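PDB 6D21: FERM, RhoGEF and pleckstrin domain protein 2 from Danio rerio, which probably acts as a guanine nucleotide exchange factor for RAC1 in semaphorin signalling and actin remodelling, the part here being its FERM domain. Local coordinates for residues R192-A197 and K267-N272. Numbering follows the deposited sequence.
Sequences RFHPAA and KIFWKN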
# COMPACT_ATOMS: atom_id res chain seq x y z
N ARG A 192 0.04 3.53 5.95
CA ARG A 192 -0.56 4.69 5.29
C ARG A 192 -1.12 5.66 6.32
O ARG A 192 -2.06 5.34 7.05
CB ARG A 192 -1.66 4.26 4.31
CG ARG A 192 -1.13 3.86 2.92
CD ARG A 192 -0.78 2.41 2.92
NE ARG A 192 -0.32 1.88 1.64
CZ ARG A 192 0.96 1.74 1.30
NH1 ARG A 192 1.93 2.13 2.12
NH2 ARG A 192 1.26 1.19 0.13
N PHE A 193 -0.55 6.86 6.36
CA PHE A 193 -0.88 7.84 7.39
C PHE A 193 -2.21 8.53 7.15
O PHE A 193 -2.55 8.88 6.03
CB PHE A 193 0.22 8.92 7.48
CG PHE A 193 1.47 8.46 8.18
CD1 PHE A 193 1.47 7.35 9.01
CD2 PHE A 193 2.66 9.15 8.01
CE1 PHE A 193 2.62 6.94 9.66
CE2 PHE A 193 3.81 8.75 8.65
CZ PHE A 193 3.79 7.64 9.47
N HIS A 194 -2.95 8.71 8.23
CA HIS A 194 -4.11 9.57 8.27
C HIS A 194 -3.84 10.61 9.35
O HIS A 194 -3.83 10.27 10.52
CB HIS A 194 -5.40 8.77 8.57
CG HIS A 194 -5.68 7.68 7.58
ND1 HIS A 194 -4.95 6.50 7.52
CD2 HIS A 194 -6.61 7.58 6.59
CE1 HIS A 194 -5.42 5.74 6.56
NE2 HIS A 194 -6.42 6.37 5.97
N PRO A 195 -3.57 11.86 8.95
CA PRO A 195 -3.18 12.90 9.92
C PRO A 195 -4.31 13.26 10.87
O PRO A 195 -5.47 13.22 10.47
CB PRO A 195 -2.81 14.11 9.05
CG PRO A 195 -2.69 13.59 7.68
CD PRO A 195 -3.61 12.40 7.58
N ALA A 196 -3.95 13.59 12.11
CA ALA A 196 -4.90 14.00 13.13
C ALA A 196 -4.18 14.67 14.29
O ALA A 196 -2.95 14.70 14.33
CB ALA A 196 -5.69 12.79 13.63
N ALA A 197 -4.95 15.20 15.23
CA ALA A 197 -4.38 15.77 16.44
C ALA A 197 -4.99 15.11 17.67
O ALA A 197 -6.14 14.67 17.64
CB ALA A 197 -4.60 17.27 16.48
N LYS A 267 -14.42 9.27 8.37
CA LYS A 267 -15.26 8.23 7.85
C LYS A 267 -14.46 7.27 7.00
O LYS A 267 -14.62 6.06 7.10
CB LYS A 267 -16.39 8.87 7.05
CG LYS A 267 -17.24 7.93 6.24
CD LYS A 267 -18.63 8.52 6.07
CE LYS A 267 -18.57 10.02 5.78
NZ LYS A 267 -19.84 10.72 6.14
N ILE A 268 -13.60 7.83 6.15
CA ILE A 268 -12.70 7.02 5.35
C ILE A 268 -11.77 6.19 6.23
O ILE A 268 -11.47 5.03 5.91
CB ILE A 268 -11.89 7.92 4.39
CG1 ILE A 268 -12.78 8.39 3.24
CG2 ILE A 268 -10.66 7.21 3.88
CD1 ILE A 268 -12.16 9.47 2.35
N PHE A 269 -11.33 6.76 7.35
CA PHE A 269 -10.37 6.03 8.18
C PHE A 269 -11.10 4.98 9.00
O PHE A 269 -10.57 3.88 9.23
CB PHE A 269 -9.59 6.95 9.13
CG PHE A 269 -8.58 6.20 9.97
CD1 PHE A 269 -7.54 5.50 9.36
CD2 PHE A 269 -8.68 6.17 11.35
CE1 PHE A 269 -6.62 4.80 10.11
CE2 PHE A 269 -7.77 5.46 12.11
CZ PHE A 269 -6.73 4.77 11.49
N TRP A 270 -12.31 5.32 9.44
CA TRP A 270 -13.17 4.38 10.14
C TRP A 270 -13.46 3.16 9.25
O TRP A 270 -13.26 2.02 9.67
CB TRP A 270 -14.46 5.07 10.60
CG TRP A 270 -15.36 4.17 11.35
CD1 TRP A 270 -15.27 3.83 12.67
CD2 TRP A 270 -16.50 3.49 10.83
NE1 TRP A 270 -16.28 2.97 13.00
CE2 TRP A 270 -17.05 2.74 11.89
CE3 TRP A 270 -17.11 3.43 9.58
CZ2 TRP A 270 -18.19 1.95 11.74
CZ3 TRP A 270 -18.22 2.64 9.42
CH2 TRP A 270 -18.76 1.92 10.50
N LYS A 271 -13.91 3.40 8.01
CA LYS A 271 -14.16 2.30 7.07
C LYS A 271 -12.93 1.44 6.85
O LYS A 271 -13.02 0.21 6.81
CB LYS A 271 -14.63 2.84 5.71
CG LYS A 271 -16.08 3.31 5.68
CD LYS A 271 -16.47 3.74 4.26
CE LYS A 271 -16.61 2.56 3.32
NZ LYS A 271 -17.90 1.85 3.53
N ASN A 272 -11.78 2.09 6.69
CA ASN A 272 -10.52 1.39 6.52
C ASN A 272 -10.23 0.47 7.71
O ASN A 272 -9.69 -0.62 7.56
CB ASN A 272 -9.38 2.40 6.34
CG ASN A 272 -8.14 1.79 5.71
OD1 ASN A 272 -8.19 0.70 5.14
ND2 ASN A 272 -7.02 2.50 5.82
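His194 lays one face of its imidazole over the CD1 corner of the Phe269 ring. CD1 of Phe269 sits 3.3 Å above the imidazole plane, over its centre, so all five ring atoms of the histidine lie within 3.7 Å of that one carbon; the shortest approach, 3.3 Å, is from His194 ND1. The two planes are turned 48° from each other with centroids 4.5 Å apart, a pairing too tilted for a parallel stack and too flat for a T-shape. CE1 of Phe269 follows alongside, 3.5 Å from His194 ND1, while CB of Phe269 lies 4.0 Å from His194 CD2. Phe269 reaches this position because its CG is anti to the backbone N (chi1 -179°), which carries the ring out from helix 263-281 into contact with the sheet. That helix packs across the antiparallel sheet of the C-terminal, PH-like lobe of the FERM domain, where strand 194-197 runs between strands 203-209 and 255-260; this is the C-terminal helix that caps one open end of the beta sandwich in PH-type folds. Phe240, from a strand of the same sheet, meets the Phe269 ring edge-to-face, and Leu206 also touches it, so the phenylalanine is buried among sheet side chains. One turn further along the helix, Asn272 places its amide obliquely near the CE1 and NE2 atoms of the imidazole: ND2 of Asn272 lies 3.7 Å from His194 CE1 and 3.9 Å from His194 NE2, with amide and ring planes 52° apart. This is a van der Waals approach made at a slant. ND1 of His194 makes a weak hydrogen bond to the carbonyl oxygen of Leu206 on strand 203-209, whose backbone also pairs with that of His194.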